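Local coordinates for protein 11S globulin subunit beta (Cucurbita maxima, PDB 2E9Q) that serves as a seed storage protein, a nutrient reservoir of the 11S globulin family that assembles into hexamers of two-cupin subunits, at residues 73-78 against 241-246; 85-90 against 137-142; 93-98 against 126-131. All coordinates share one frame; numbering follows the deposited sequence. Where two conformers were deposited one is given.

Interaction 1: residues 73-78 against 241-246; sequences KGLLLP and RIVQVD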
ATOM      1  N   LYS A  73     -18.458  -6.631 -36.688  1.00 48.49           N
ATOM      2  CA  LYS A  73     -17.262  -7.191 -37.308  1.00 55.28           C
ATOM      3  C   LYS A  73     -16.022  -6.438 -36.845  1.00 49.91           C
ATOM      4  O   LYS A  73     -14.944  -6.587 -37.419  1.00 51.77           O
ATOM      5  CB  LYS A  73     -17.357  -7.135 -38.840  1.00 64.06           C
ATOM      6  CG  LYS A  73     -18.555  -7.884 -39.438  1.00 72.19           C
ATOM      7  CD  LYS A  73     -18.530  -9.374 -39.100  1.00 82.40           C
ATOM      8  CE  LYS A  73     -19.757 -10.099 -39.650  1.00 87.59           C
ATOM      9  NZ  LYS A  73     -19.793 -11.545 -39.272  1.00 96.71           N
ATOM     10  N   GLY A  74     -16.179  -5.635 -35.799  1.00 53.19           N
ATOM     11  CA  GLY A  74     -15.056  -4.872 -35.284  1.00 51.53           C
ATOM     12  C   GLY A  74     -14.184  -5.640 -34.310  1.00 53.08           C
ATOM     13  O   GLY A  74     -14.678  -6.387 -33.469  1.00 54.12           O
ATOM     14  N   LEU A  75     -12.875  -5.449 -34.423  1.00 51.82           N
ATOM     15  CA  LEU A  75     -11.927  -6.113 -33.548  1.00 51.03           C
ATOM     16  C   LEU A  75     -11.004  -5.121 -32.823  1.00 46.79           C
ATOM     17  O   LEU A  75     -10.203  -4.434 -33.450  1.00 44.79           O
ATOM     18  CB  LEU A  75     -11.071  -7.096 -34.356  1.00 50.68           C
ATOM     19  CG  LEU A  75      -9.882  -7.730 -33.616  1.00 56.03           C
ATOM     20  CD1 LEU A  75     -10.386  -8.742 -32.585  1.00 52.10           C
ATOM     21  CD2 LEU A  75      -8.939  -8.400 -34.620  1.00 45.26           C
ATOM     22  N   LEU A  76     -11.134  -5.038 -31.504  1.00 47.52           N
ATOM     23  CA  LEU A  76     -10.269  -4.172 -30.718  1.00 40.79           C
ATOM     24  C   LEU A  76      -8.997  -4.983 -30.588  1.00 42.02           C
ATOM     25  O   LEU A  76      -9.002  -6.067 -30.008  1.00 46.66           O
ATOM     26  CB  LEU A  76     -10.872  -3.912 -29.337  1.00 48.28           C
ATOM     27  CG  LEU A  76      -9.993  -3.206 -28.292  1.00 50.81           C
ATOM     28  CD1 LEU A  76      -9.499  -1.854 -28.809  1.00 45.84           C
ATOM     29  CD2 LEU A  76     -10.811  -3.033 -27.007  1.00 45.35           C
ATOM     30  N   LEU A  77      -7.914  -4.481 -31.155  1.00 41.17           N
ATOM     31  CA  LEU A  77      -6.656  -5.197 -31.115  1.00 42.28           C
ATOM     32  C   LEU A  77      -6.194  -5.445 -29.688  1.00 53.33           C
ATOM     33  O   LEU A  77      -6.491  -4.659 -28.782  1.00 42.85           O
ATOM     34  CB  LEU A  77      -5.598  -4.420 -31.890  1.00 52.52           C
ATOM     35  CG  LEU A  77      -6.077  -4.010 -33.291  1.00 51.06           C
ATOM     36  CD1 LEU A  77      -4.977  -3.260 -34.011  1.00 52.96           C
ATOM     37  CD2 LEU A  77      -6.474  -5.255 -34.074  1.00 62.51           C
ATOM     38  N   PRO A  78      -5.453  -6.549 -29.470  1.00 49.32           N
ATOM     39  CA  PRO A  78      -4.946  -6.910 -28.142  1.00 56.25           C
ATOM     40  C   PRO A  78      -3.844  -6.025 -27.592  1.00 45.91           C
ATOM     41  O   PRO A  78      -2.922  -5.631 -28.301  1.00 46.89           O
ATOM     42  CB  PRO A  78      -4.461  -8.346 -28.332  1.00 55.64           C
ATOM     43  CG  PRO A  78      -3.963  -8.338 -29.730  1.00 57.37           C
ATOM     44  CD  PRO A  78      -5.047  -7.553 -30.470  1.00 46.91           C
ATOM     45  N   ARG A 241      -6.755   1.379 -33.367  1.00 53.69           N
ATOM     46  CA  ARG A 241      -7.003   0.231 -32.492  1.00 51.83           C
ATOM     47  C   ARG A 241      -8.209  -0.700 -32.705  1.00 60.87           C
ATOM     48  O   ARG A 241      -8.225  -1.816 -32.168  1.00 50.34           O
ATOM     49  CB  ARG A 241      -7.012   0.722 -31.044  1.00 47.61           C
ATOM     50  CG  ARG A 241      -8.349   1.246 -30.562  1.00 42.70           C
ATOM     51  CD  ARG A 241      -8.143   2.218 -29.405  1.00 50.43           C
ATOM     52  NE  ARG A 241      -7.452   3.417 -29.869  1.00 57.04           N
ATOM     53  CZ  ARG A 241      -6.364   3.927 -29.304  1.00 65.46           C
ATOM     54  NH1 ARG A 241      -5.843   3.336 -28.239  1.00 63.03           N
ATOM     55  NH2 ARG A 241      -5.789   5.018 -29.814  1.00 55.17           N
ATOM     56  N   ILE A 242      -9.222  -0.253 -33.445  1.00 52.33           N
ATOM     57  CA  ILE A 242     -10.390  -1.091 -33.693  1.00 48.08           C
ATOM     58  C   ILE A 242     -10.427  -1.386 -35.195  1.00 56.71           C
ATOM     59  O   ILE A 242     -10.663  -0.486 -36.003  1.00 58.69           O
ATOM     60  CB  ILE A 242     -11.685  -0.377 -33.249  1.00 49.90           C
ATOM     61  CG1 ILE A 242     -11.566   0.061 -31.782  1.00 52.07           C
ATOM     62  CG2 ILE A 242     -12.879  -1.303 -33.409  1.00 46.85           C
ATOM     63  CD1 ILE A 242     -12.746   0.881 -31.282  1.00 40.82           C
ATOM     64  N   VAL A 243     -10.186  -2.640 -35.571  1.00 48.34           N
ATOM     65  CA  VAL A 243     -10.140  -3.007 -36.984  1.00 46.60           C
ATOM     66  C   VAL A 243     -11.283  -3.866 -37.542  1.00 51.94           C
ATOM     67  O   VAL A 243     -11.982  -4.573 -36.815  1.00 50.35           O
ATOM     68  CB  VAL A 243      -8.816  -3.717 -37.300  1.00 48.75           C
ATOM     69  CG1 VAL A 243      -7.646  -2.866 -36.825  1.00 47.57           C
ATOM     70  CG2 VAL A 243      -8.783  -5.084 -36.627  1.00 52.05           C
ATOM     71  N   GLN A 244     -11.465  -3.787 -38.855  1.00 58.28           N
ATOM     72  CA  GLN A 244     -12.495  -4.559 -39.537  1.00 60.39           C
ATOM     73  C   GLN A 244     -11.903  -5.940 -39.796  1.00 50.58           C
ATOM     74  O   GLN A 244     -10.816  -6.051 -40.360  1.00 56.93           O
ATOM     75  CB  GLN A 244     -12.848  -3.902 -40.874  1.00 68.26           C
ATOM     76  CG  GLN A 244     -14.132  -4.412 -41.510  1.00 79.98           C
ATOM     77  CD  GLN A 244     -15.365  -3.779 -40.892  1.00 94.54           C
ATOM     78  OE1 GLN A 244     -16.501  -4.113 -41.244  1.00 93.03           O
ATOM     79  NE2 GLN A 244     -15.147  -2.846 -39.967  1.00103.66           N
ATOM     80  N   VAL A 245     -12.593  -6.988 -39.364  1.00 51.83           N
ATOM     81  CA  VAL A 245     -12.091  -8.339 -39.597  1.00 58.26           C
ATOM     82  C   VAL A 245     -12.438  -8.722 -41.034  1.00 65.54           C
ATOM     83  O   VAL A 245     -13.566  -8.523 -41.490  1.00 58.17           O
ATOM     84  CB  VAL A 245     -12.722  -9.372 -38.639  1.00 45.85           C
ATOM     85  CG1 VAL A 245     -12.487  -8.951 -37.199  1.00 63.89           C
ATOM     86  CG2 VAL A 245     -14.194  -9.511 -38.920  1.00 41.72           C
ATOM     87  N   ASP A 246     -11.463  -9.270 -41.742  1.00 74.45           N
ATOM     88  CA  ASP A 246     -11.674  -9.653 -43.125  1.00 85.92           C
ATOM     89  C   ASP A 246     -12.535 -10.892 -43.339  1.00 87.09           C
ATOM     90  O   ASP A 246     -12.761 -11.686 -42.425  1.00 84.94           O
ATOM     91  CB  ASP A 246     -10.321  -9.813 -43.818  1.00 90.95           C
ATOM     92  CG  ASP A 246      -9.649  -8.476 -44.079  1.00 95.88           C
ATOM     93  OD1 ASP A 246      -9.656  -7.619 -43.166  1.00 99.31           O
ATOM     94  OD2 ASP A 246      -9.115  -8.282 -45.192  1.00100.43           O
TER

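Interaction 2: residues 85-90 against 137-142; sequences KLIFVA and LVVPAG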
ATOM      1  N   LYS A  85      -8.474  -3.382 -14.824  1.00 37.55           N
ATOM      2  CA  LYS A  85      -9.662  -2.812 -15.432  1.00 36.44           C
ATOM      3  C   LYS A  85     -10.915  -3.642 -15.255  1.00 41.84           C
ATOM      4  O   LYS A  85     -10.874  -4.874 -15.135  1.00 43.83           O
ATOM      5  CB  LYS A  85      -9.458  -2.630 -16.942  1.00 39.23           C
ATOM      6  CG  LYS A  85      -8.426  -1.601 -17.357  1.00 41.38           C
ATOM      7  CD  LYS A  85      -8.159  -1.727 -18.852  1.00 45.73           C
ATOM      8  CE  LYS A  85      -7.158  -0.693 -19.339  1.00 49.66           C
ATOM      9  NZ  LYS A  85      -7.035  -0.710 -20.825  1.00 44.12           N
ATOM     10  N   LEU A  86     -12.033  -2.940 -15.257  1.00 33.25           N
ATOM     11  CA  LEU A  86     -13.333  -3.541 -15.191  1.00 34.61           C
ATOM     12  C   LEU A  86     -13.944  -2.953 -16.450  1.00 41.70           C
ATOM     13  O   LEU A  86     -13.664  -1.801 -16.805  1.00 38.85           O
ATOM     14  CB  LEU A  86     -14.085  -3.083 -13.952  1.00 38.50           C
ATOM     15  CG  LEU A  86     -14.333  -4.123 -12.861  1.00 43.89           C
ATOM     16  CD1 LEU A  86     -13.277  -5.211 -12.839  1.00 35.90           C
ATOM     17  CD2 LEU A  86     -14.405  -3.391 -11.554  1.00 39.16           C
ATOM     18  N   ILE A  87     -14.754  -3.744 -17.137  1.00 41.45           N
ATOM     19  CA  ILE A  87     -15.374  -3.293 -18.370  1.00 42.28           C
ATOM     20  C   ILE A  87     -16.828  -3.672 -18.362  1.00 48.64           C
ATOM     21  O   ILE A  87     -17.166  -4.859 -18.343  1.00 48.96           O
ATOM     22  CB  ILE A  87     -14.705  -3.947 -19.579  1.00 34.45           C
ATOM     23  CG1 ILE A  87     -13.251  -3.496 -19.660  1.00 40.34           C
ATOM     24  CG2 ILE A  87     -15.470  -3.615 -20.838  1.00 43.07           C
ATOM     25  CD1 ILE A  87     -12.486  -4.042 -20.853  1.00 38.38           C
ATOM     26  N   PHE A  88     -17.697  -2.670 -18.354  1.00 38.63           N
ATOM     27  CA  PHE A  88     -19.116  -2.945 -18.366  1.00 37.56           C
ATOM     28  C   PHE A  88     -19.602  -2.921 -19.804  1.00 44.01           C
ATOM     29  O   PHE A  88     -19.361  -1.953 -20.524  1.00 45.30           O
ATOM     30  CB  PHE A  88     -19.882  -1.912 -17.555  1.00 37.51           C
ATOM     31  CG  PHE A  88     -21.362  -2.142 -17.537  1.00 43.72           C
ATOM     32  CD1 PHE A  88     -21.906  -3.203 -16.818  1.00 52.08           C
ATOM     33  CD2 PHE A  88     -22.218  -1.299 -18.236  1.00 47.08           C
ATOM     34  CE1 PHE A  88     -23.284  -3.422 -16.790  1.00 43.38           C
ATOM     35  CE2 PHE A  88     -23.592  -1.506 -18.217  1.00 47.87           C
ATOM     36  CZ  PHE A  88     -24.126  -2.575 -17.488  1.00 56.04           C
ATOM     37  N   VAL A  89     -20.274  -3.995 -20.216  1.00 45.04           N
ATOM     38  CA  VAL A  89     -20.818  -4.117 -21.570  1.00 44.98           C
ATOM     39  C   VAL A  89     -22.181  -3.438 -21.556  1.00 44.32           C
ATOM     40  O   VAL A  89     -23.175  -4.020 -21.132  1.00 45.26           O
ATOM     41  CB  VAL A  89     -20.970  -5.610 -21.975  1.00 46.83           C
ATOM     42  CG1 VAL A  89     -21.606  -5.726 -23.349  1.00 45.37           C
ATOM     43  CG2 VAL A  89     -19.604  -6.283 -21.970  1.00 40.47           C
ATOM     44  N   ALA A  90     -22.213  -2.194 -22.019  1.00 49.51           N
ATOM     45  CA  ALA A  90     -23.438  -1.408 -22.018  1.00 45.62           C
ATOM     46  C   ALA A  90     -24.392  -1.793 -23.138  1.00 48.59           C
ATOM     47  O   ALA A  90     -25.605  -1.630 -23.005  1.00 47.75           O
ATOM     48  CB  ALA A  90     -23.092   0.088 -22.109  1.00 41.17           C
ATOM     49  N   LEU A 137     -16.862  -7.385 -17.212  1.00 35.90           N
ATOM     50  CA  LEU A 137     -15.667  -8.159 -17.502  1.00 35.39           C
ATOM     51  C   LEU A 137     -14.501  -7.649 -16.671  1.00 44.76           C
ATOM     52  O   LEU A 137     -14.433  -6.467 -16.334  1.00 39.87           O
ATOM     53  CB  LEU A 137     -15.318  -8.049 -18.993  1.00 36.17           C
ATOM     54  CG  LEU A 137     -16.516  -8.264 -19.929  1.00 38.93           C
ATOM     55  CD1 LEU A 137     -16.102  -8.126 -21.398  1.00 40.00           C
ATOM     56  CD2 LEU A 137     -17.093  -9.648 -19.672  1.00 44.09           C
ATOM     57  N   VAL A 138     -13.574  -8.543 -16.358  1.00 38.15           N
ATOM     58  CA  VAL A 138     -12.408  -8.179 -15.579  1.00 37.37           C
ATOM     59  C   VAL A 138     -11.149  -8.346 -16.425  1.00 42.20           C
ATOM     60  O   VAL A 138     -11.047  -9.273 -17.226  1.00 37.88           O
ATOM     61  CB  VAL A 138     -12.292  -9.074 -14.315  1.00 40.44           C
ATOM     62  CG1 VAL A 138     -10.976  -8.793 -13.569  1.00 33.68           C
ATOM     63  CG2 VAL A 138     -13.490  -8.833 -13.410  1.00 35.36           C
ATOM     64  N   VAL A 139     -10.200  -7.434 -16.253  1.00 37.20           N
ATOM     65  CA  VAL A 139      -8.940  -7.521 -16.968  1.00 32.17           C
ATOM     66  C   VAL A 139      -7.838  -7.115 -15.999  1.00 39.71           C
ATOM     67  O   VAL A 139      -7.623  -5.928 -15.761  1.00 42.03           O
ATOM     68  CB  VAL A 139      -8.894  -6.586 -18.195  1.00 37.43           C
ATOM     69  CG1 VAL A 139      -7.586  -6.786 -18.945  1.00 38.46           C
ATOM     70  CG2 VAL A 139     -10.069  -6.860 -19.110  1.00 46.79           C
ATOM     71  N   PRO A 140      -7.131  -8.100 -15.409  1.00 45.08           N
ATOM     72  CA  PRO A 140      -6.054  -7.771 -14.464  1.00 37.98           C
ATOM     73  C   PRO A 140      -4.953  -6.994 -15.162  1.00 43.45           C
ATOM     74  O   PRO A 140      -4.825  -7.048 -16.392  1.00 40.52           O
ATOM     75  CB  PRO A 140      -5.560  -9.142 -13.994  1.00 45.29           C
ATOM     76  CG  PRO A 140      -6.770 -10.020 -14.142  1.00 46.44           C
ATOM     77  CD  PRO A 140      -7.346  -9.555 -15.475  1.00 46.50           C
ATOM     78  N   ALA A 141      -4.153  -6.289 -14.374  1.00 39.02           N
ATOM     79  CA  ALA A 141      -3.050  -5.511 -14.906  1.00 37.56           C
ATOM     80  C   ALA A 141      -1.983  -6.417 -15.536  1.00 47.45           C
ATOM     81  O   ALA A 141      -1.683  -7.487 -15.015  1.00 40.11           O
ATOM     82  CB  ALA A 141      -2.431  -4.674 -13.795  1.00 38.31           C
ATOM     83  N   GLY A 142      -1.410  -5.967 -16.652  1.00 44.74           N
ATOM     84  CA  GLY A 142      -0.381  -6.730 -17.336  1.00 43.60           C
ATOM     85  C   GLY A 142      -0.900  -7.843 -18.237  1.00 43.89           C
ATOM     86  O   GLY A 142      -0.130  -8.532 -18.904  1.00 43.82           O
TER

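Interaction 3: residues 93-98 against 126-131; sequences FGIRGI and QKIRPF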
ATOM      1  N   PHE A  93     -22.930  -7.673 -27.956  1.00 46.48           N
ATOM      2  CA  PHE A  93     -22.323  -8.896 -27.456  1.00 53.50           C
ATOM      3  C   PHE A  93     -21.228  -9.387 -28.380  1.00 51.63           C
ATOM      4  O   PHE A  93     -21.220  -9.082 -29.572  1.00 54.43           O
ATOM      5  CB  PHE A  93     -23.368 -10.003 -27.227  1.00 64.17           C
ATOM      6  CG  PHE A  93     -24.214 -10.330 -28.428  1.00 67.65           C
ATOM      7  CD1 PHE A  93     -25.340  -9.570 -28.733  1.00 64.35           C
ATOM      8  CD2 PHE A  93     -23.914 -11.434 -29.221  1.00 72.32           C
ATOM      9  CE1 PHE A  93     -26.164  -9.904 -29.809  1.00 79.23           C
ATOM     10  CE2 PHE A  93     -24.730 -11.784 -30.306  1.00 87.07           C
ATOM     11  CZ  PHE A  93     -25.861 -11.017 -30.601  1.00 85.55           C
ATOM     12  N   GLY A  94     -20.283 -10.126 -27.818  1.00 43.80           N
ATOM     13  CA  GLY A  94     -19.192 -10.619 -28.619  1.00 50.88           C
ATOM     14  C   GLY A  94     -18.330 -11.619 -27.880  1.00 50.40           C
ATOM     15  O   GLY A  94     -18.763 -12.227 -26.898  1.00 53.42           O
ATOM     16  N   ILE A  95     -17.105 -11.781 -28.361  1.00 41.88           N
ATOM     17  CA  ILE A  95     -16.171 -12.713 -27.769  1.00 54.16           C
ATOM     18  C   ILE A  95     -14.871 -12.011 -27.421  1.00 55.32           C
ATOM     19  O   ILE A  95     -14.482 -11.037 -28.072  1.00 45.82           O
ATOM     20  CB  ILE A  95     -15.902 -13.896 -28.728  1.00 50.15           C
ATOM     21  CG1 ILE A  95     -15.306 -13.393 -30.039  1.00 55.25           C
ATOM     22  CG2 ILE A  95     -17.220 -14.608 -29.032  1.00 55.74           C
ATOM     23  CD1 ILE A  95     -15.092 -14.487 -31.084  1.00 50.94           C
ATOM     24  N   ARG A  96     -14.214 -12.510 -26.377  1.00 48.29           N
ATOM     25  CA  ARG A  96     -12.964 -11.943 -25.905  1.00 45.70           C
ATOM     26  C   ARG A  96     -11.929 -13.045 -25.713  1.00 58.01           C
ATOM     27  O   ARG A  96     -12.268 -14.227 -25.575  1.00 59.87           O
ATOM     28  CB  ARG A  96     -13.192 -11.238 -24.567  1.00 42.99           C
ATOM     29  CG  ARG A  96     -13.602 -12.195 -23.448  1.00 54.02           C
ATOM     30  CD  ARG A  96     -14.073 -11.509 -22.160  1.00 52.85           C
ATOM     31  NE  ARG A  96     -13.070 -10.618 -21.590  1.00 54.98           N
ATOM     32  CZ  ARG A  96     -12.774 -10.538 -20.294  1.00 49.54           C
ATOM     33  NH1 ARG A  96     -13.391 -11.302 -19.411  1.00 46.47           N
ATOM     34  NH2 ARG A  96     -11.874  -9.659 -19.877  1.00 45.25           N
ATOM     35  N   GLY A  97     -10.668 -12.641 -25.697  1.00 54.01           N
ATOM     36  CA  GLY A  97      -9.585 -13.571 -25.476  1.00 58.90           C
ATOM     37  C   GLY A  97      -8.680 -12.930 -24.440  1.00 60.55           C
ATOM     38  O   GLY A  97      -8.145 -11.842 -24.669  1.00 63.21           O
ATOM     39  N   ILE A  98      -8.518 -13.577 -23.294  1.00 46.59           N
ATOM     40  CA  ILE A  98      -7.669 -13.029 -22.253  1.00 53.91           C
ATOM     41  C   ILE A  98      -6.770 -14.100 -21.653  1.00 66.21           C
ATOM     42  O   ILE A  98      -7.197 -14.916 -20.836  1.00 69.21           O
ATOM     43  CB  ILE A  98      -8.511 -12.341 -21.150  1.00 51.48           C
ATOM     44  CG1 ILE A  98      -7.596 -11.847 -20.034  1.00 50.57           C
ATOM     45  CG2 ILE A  98      -9.581 -13.282 -20.632  1.00 58.59           C
ATOM     46  CD1 ILE A  98      -8.295 -10.965 -19.008  1.00 59.49           C
ATOM     47  N   GLN A 126      -6.083 -19.896 -27.073  1.00 52.79           N
ATOM     48  CA  GLN A 126      -6.763 -19.547 -25.824  1.00 47.50           C
ATOM     49  C   GLN A 126      -8.256 -19.809 -25.900  1.00 39.91           C
ATOM     50  O   GLN A 126      -8.822 -19.885 -26.979  1.00 49.60           O
ATOM     51  CB  GLN A 126      -6.559 -18.052 -25.538  1.00 47.16           C
ATOM     52  CG  GLN A 126      -7.112 -17.174 -26.663  1.00 48.95           C
ATOM     53  CD  GLN A 126      -6.686 -15.709 -26.589  1.00 54.81           C
ATOM     54  OE1 GLN A 126      -6.719 -15.000 -27.594  1.00 52.44           O
ATOM     55  NE2 GLN A 126      -6.298 -15.254 -25.406  1.00 55.51           N
ATOM     56  N   LYS A 127      -8.892 -19.933 -24.744  1.00 41.76           N
ATOM     57  CA  LYS A 127     -10.328 -20.145 -24.685  1.00 46.27           C
ATOM     58  C   LYS A 127     -11.006 -18.932 -25.308  1.00 53.84           C
ATOM     59  O   LYS A 127     -10.531 -17.809 -25.160  1.00 57.21           O
ATOM     60  CB  LYS A 127     -10.783 -20.280 -23.229  1.00 49.14           C
ATOM     61  CG  LYS A 127     -12.289 -20.251 -23.031  1.00 54.56           C
ATOM     62  CD  LYS A 127     -12.655 -20.135 -21.551  1.00 67.40           C
ATOM     63  CE  LYS A 127     -12.282 -21.386 -20.769  1.00 76.35           C
ATOM     64  NZ  LYS A 127     -12.564 -21.244 -19.307  1.00 79.03           N
ATOM     65  N   ILE A 128     -12.108 -19.159 -26.010  1.00 53.61           N
ATOM     66  CA  ILE A 128     -12.850 -18.072 -26.624  1.00 55.56           C
ATOM     67  C   ILE A 128     -14.000 -17.788 -25.681  1.00 58.12           C
ATOM     68  O   ILE A 128     -14.913 -18.600 -25.537  1.00 63.32           O
ATOM     69  CB  ILE A 128     -13.394 -18.463 -28.008  1.00 58.90           C
ATOM     70  CG1 ILE A 128     -12.227 -18.692 -28.979  1.00 59.04           C
ATOM     71  CG2 ILE A 128     -14.330 -17.378 -28.527  1.00 48.96           C
ATOM     72  CD1 ILE A 128     -11.403 -17.453 -29.270  1.00 46.38           C
ATOM     73  N   ARG A 129     -13.948 -16.623 -25.049  1.00 55.62           N
ATOM     74  CA  ARG A 129     -14.941 -16.216 -24.066  1.00 45.47           C
ATOM     75  C   ARG A 129     -15.969 -15.247 -24.623  1.00 52.83           C
ATOM     76  O   ARG A 129     -15.632 -14.137 -25.033  1.00 58.36           O
ATOM     77  CB  ARG A 129     -14.234 -15.601 -22.864  0.50 51.14           C
ATOM     78  CG  ARG A 129     -12.927 -16.299 -22.552  0.50 50.79           C
ATOM     79  CD  ARG A 129     -12.387 -15.940 -21.195  0.50 51.88           C
ATOM     80  NE  ARG A 129     -11.037 -16.466 -21.032  0.50 57.63           N
ATOM     81  CZ  ARG A 129     -10.482 -16.744 -19.860  0.50 51.87           C
ATOM     82  NH1 ARG A 129     -11.171 -16.551 -18.742  0.50 53.90           N
ATOM     83  NH2 ARG A 129      -9.242 -17.213 -19.808  0.50 45.04           N
ATOM     84  N   PRO A 130     -17.238 -15.662 -24.656  1.00 52.75           N
ATOM     85  CA  PRO A 130     -18.310 -14.813 -25.165  1.00 50.44           C
ATOM     86  C   PRO A 130     -18.793 -13.909 -24.036  1.00 54.76           C
ATOM     87  O   PRO A 130     -18.576 -14.205 -22.863  1.00 50.22           O
ATOM     88  CB  PRO A 130     -19.367 -15.825 -25.585  1.00 61.54           C
ATOM     89  CG  PRO A 130     -19.223 -16.888 -24.525  1.00 57.57           C
ATOM     90  CD  PRO A 130     -17.722 -17.037 -24.415  1.00 57.87           C
ATOM     91  N   PHE A 131     -19.428 -12.804 -24.393  1.00 46.31           N
ATOM     92  CA  PHE A 131     -19.954 -11.882 -23.400  1.00 54.12           C
ATOM     93  C   PHE A 131     -21.113 -11.144 -24.035  1.00 48.84           C
ATOM     94  O   PHE A 131     -21.206 -11.049 -25.256  1.00 55.13           O
ATOM     95  CB  PHE A 131     -18.869 -10.899 -22.935  1.00 48.14           C
ATOM     96  CG  PHE A 131     -18.303 -10.052 -24.034  1.00 47.40           C
ATOM     97  CD1 PHE A 131     -18.995  -8.942 -24.501  1.00 47.92           C
ATOM     98  CD2 PHE A 131     -17.084 -10.378 -24.621  1.00 46.27           C
ATOM     99  CE1 PHE A 131     -18.480  -8.175 -25.539  1.00 54.37           C
ATOM    100  CE2 PHE A 131     -16.562  -9.619 -25.657  1.00 47.67           C
ATOM    101  CZ  PHE A 131     -17.259  -8.517 -26.119  1.00 56.68           C
TER
HETATM  102  O   HOH W   1      -5.293 -12.523 -25.167  1.00 54.52           O
HETATM  103  O   HOH W   2      -9.268 -16.527 -23.392  1.00 45.31           O

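Interaction 1: residues 73-78 against 241-246
Val243 presses CG2 against CD2 of Leu77 at 3.4 Å, tighter than two methyls usually come, where the short strand 242-244 joins strand 74-78 on the flank of the N-terminal cupin beta-barrel. The strands run antiparallel; on its other side strand 74-81 is bonded to strand 145-149, so segment 241-246 widens an existing sheet. The side chains of Val243 and Leu77 cross at about a right angle. With chi1 at -53°, Val243 sets CG1 anti to its carbonyl carbon and CG2 between that carbon and the backbone N, and both methyls reach CD2 of Leu77. CG2 also lies 3.8 Å from CB of Leu75, whose side chain runs alongside the valine in the same direction. The pairing of Leu75 with Val243 is locked by two backbone bonds, one from Leu75 N to Val243 O at 2.7 Å.

Lys73 contributes mainly backbone and the root of its chain. Its O accepts a bond from Val245 N of 3.1 Å with a nearly straight 165° at the hydrogen. Beyond CB, which lies by CG2 of Val245, the chain bends at chi2 and carries the ammonium away, which suits a lysine whose end is exposed to solvent. Val245 sets both methyls 3.4 Å from Lys73 O and reaches on with CG1 to CB of Leu75. A compact branched residue suits this buried place, where Asn427 of the second subunit also packs against it.

Across the sheet, Leu76 and Ile242 turn to the opposite face, toward Ile70 of strand 63-70. Arg241 lays CG beside CD1 of Leu76 while its guanidinium leads off to a salt bridge with Glu187. Its backbone O receives Leu77 N at 2.9 Å, almost in line with the carbonyl bond.

Interaction 2: residues 85-90 against 137-142
Lys85 starts the pairing with Val139: its N gives a bond of 2.8 Å to Val139 O, and its O takes one back from Val139 N. The first carbons of the side chains stand level, CB to CB, and the lysine chain then runs extended and away from Val139, its aliphatic length lying on Val159 and Ala161 of strand 155-162. The residue suits a buried place through its methylenes, which can pack like an aliphatic side chain.

Leu86 turns to the other face. Its CD1 lies 3.7 Å from CG2 of Val138, the two side chains side by side and pointing the same way. Chi1 of -111° and chi2 of 28° both fall away from the staggered positions, and together they place CD1 beside the valine. At its backbone, Leu86 CA touches Leu137 O at 3.3 Å, the usual weak contact of a non-hydrogen-bonded pair. Leu322 covers Leu86 and Leu314 covers Val138, both from the part of the chain that belongs to the C-terminal cupin, so this face of the sheet looks toward the partner domain.

Ile87 returns to the side of Lys85, which is the interior of the cupin jelly roll: His145 and Met147 of the facing sheet lie against it. Its N and O both bond to Leu137, the Leu137 N to Ile87 O bond measuring 2.8 Å. With CG1 anti to the carbonyl carbon (chi1 -64°) and the chain extended beyond, CD1 reaches CG2 of Val139 at 4.1 Å. Beta-branched residues suit such extended backbone, and their methyls pack between the sheets.

Val89 closes the row on this inner face, its CG2 set 4.0 Å from CD1 of Leu137, while its backbone bonds to Gly134 and Asp135, where strand 135-139 begins.

Interaction 3: residues 93-98 against 126-131
Gly94 and Phe131 form a hydrogen-bonded antiparallel pair, Gly94 N to Phe131 O at 2.9 Å and Phe131 N to Gly94 O at 2.7 Å. Arg96 and Arg129 make the second such pair. Between them Pro130 faces Ile95 at a non-hydrogen-bonded site, where its lack of an N-H costs the pairing nothing.

The ring contact centres on Phe131. Chi1 of 60° folds the ring back over the neighbouring strand, so that Gly94 CA stands 4.0 Å from its centroid, 20° off the ring normal, a CH-pi contact. A side chain at Gly94 would press on the ring, hence the glycine. With an alanine here in place of Phe131 the ring would be gone, which is likely to open a gap over Gly94 and leave Leu137, which packs on the ring from strand 135-139, without this neighbour.

Strand 93-98 is bonded on its other side to strand 145-149, so this pair forms the outer part of a sheet of the N-terminal cupin jelly roll, its two strands joined by a long excursion. Apolar contact on the face away from Phe131 comes from CG2 of Ile128, 3.8 Å from CB of Ile95, with Trp146 touching both isoleucines.

Among polar side chains, Arg96 lays CG along CB of Arg129 at 3.5 Å and sends its guanidinium to Val138 O and Leu286 O. In the conformer described, the Arg129 guanidinium has CG2 of Ile98 over one face and CD of Lys127 over the other, and NH2 pairs with Glu105 in a salt bridge.

Water 2 joins Ile98 N to Lys127 O and Arg129 NE. Water 1 lies 2.9 Å from Gln126 NE2 and bonds weakly to Gly97 O; the amide's OE1 takes a bond from Trp146, so close to Gly97 that a beta carbon there would collide with it.

How the interactions relate
All three contacts pair antiparallel strands of the N-terminal cupin, and each is largely buried. The centre of interaction 2 lies about 6 Å from the centre of the chain, against about 21 and 18 Å for interactions 1 and 3, and its touching residues are all buried: lysine methylenes and aliphatic side chains pack on both faces of its strands. Interactions 1 and 3 belong to the facing sheet, both beside strand 145-149. They bring in charged side chains, and interaction 3 adds waters and an aromatic ring. Interactions 2 and 3 touch directly, CG2 of Val89 meeting the Phe131 ring, whereas interaction 1 stays about 6 Å from either at nearest atoms. All three meet the second subunit.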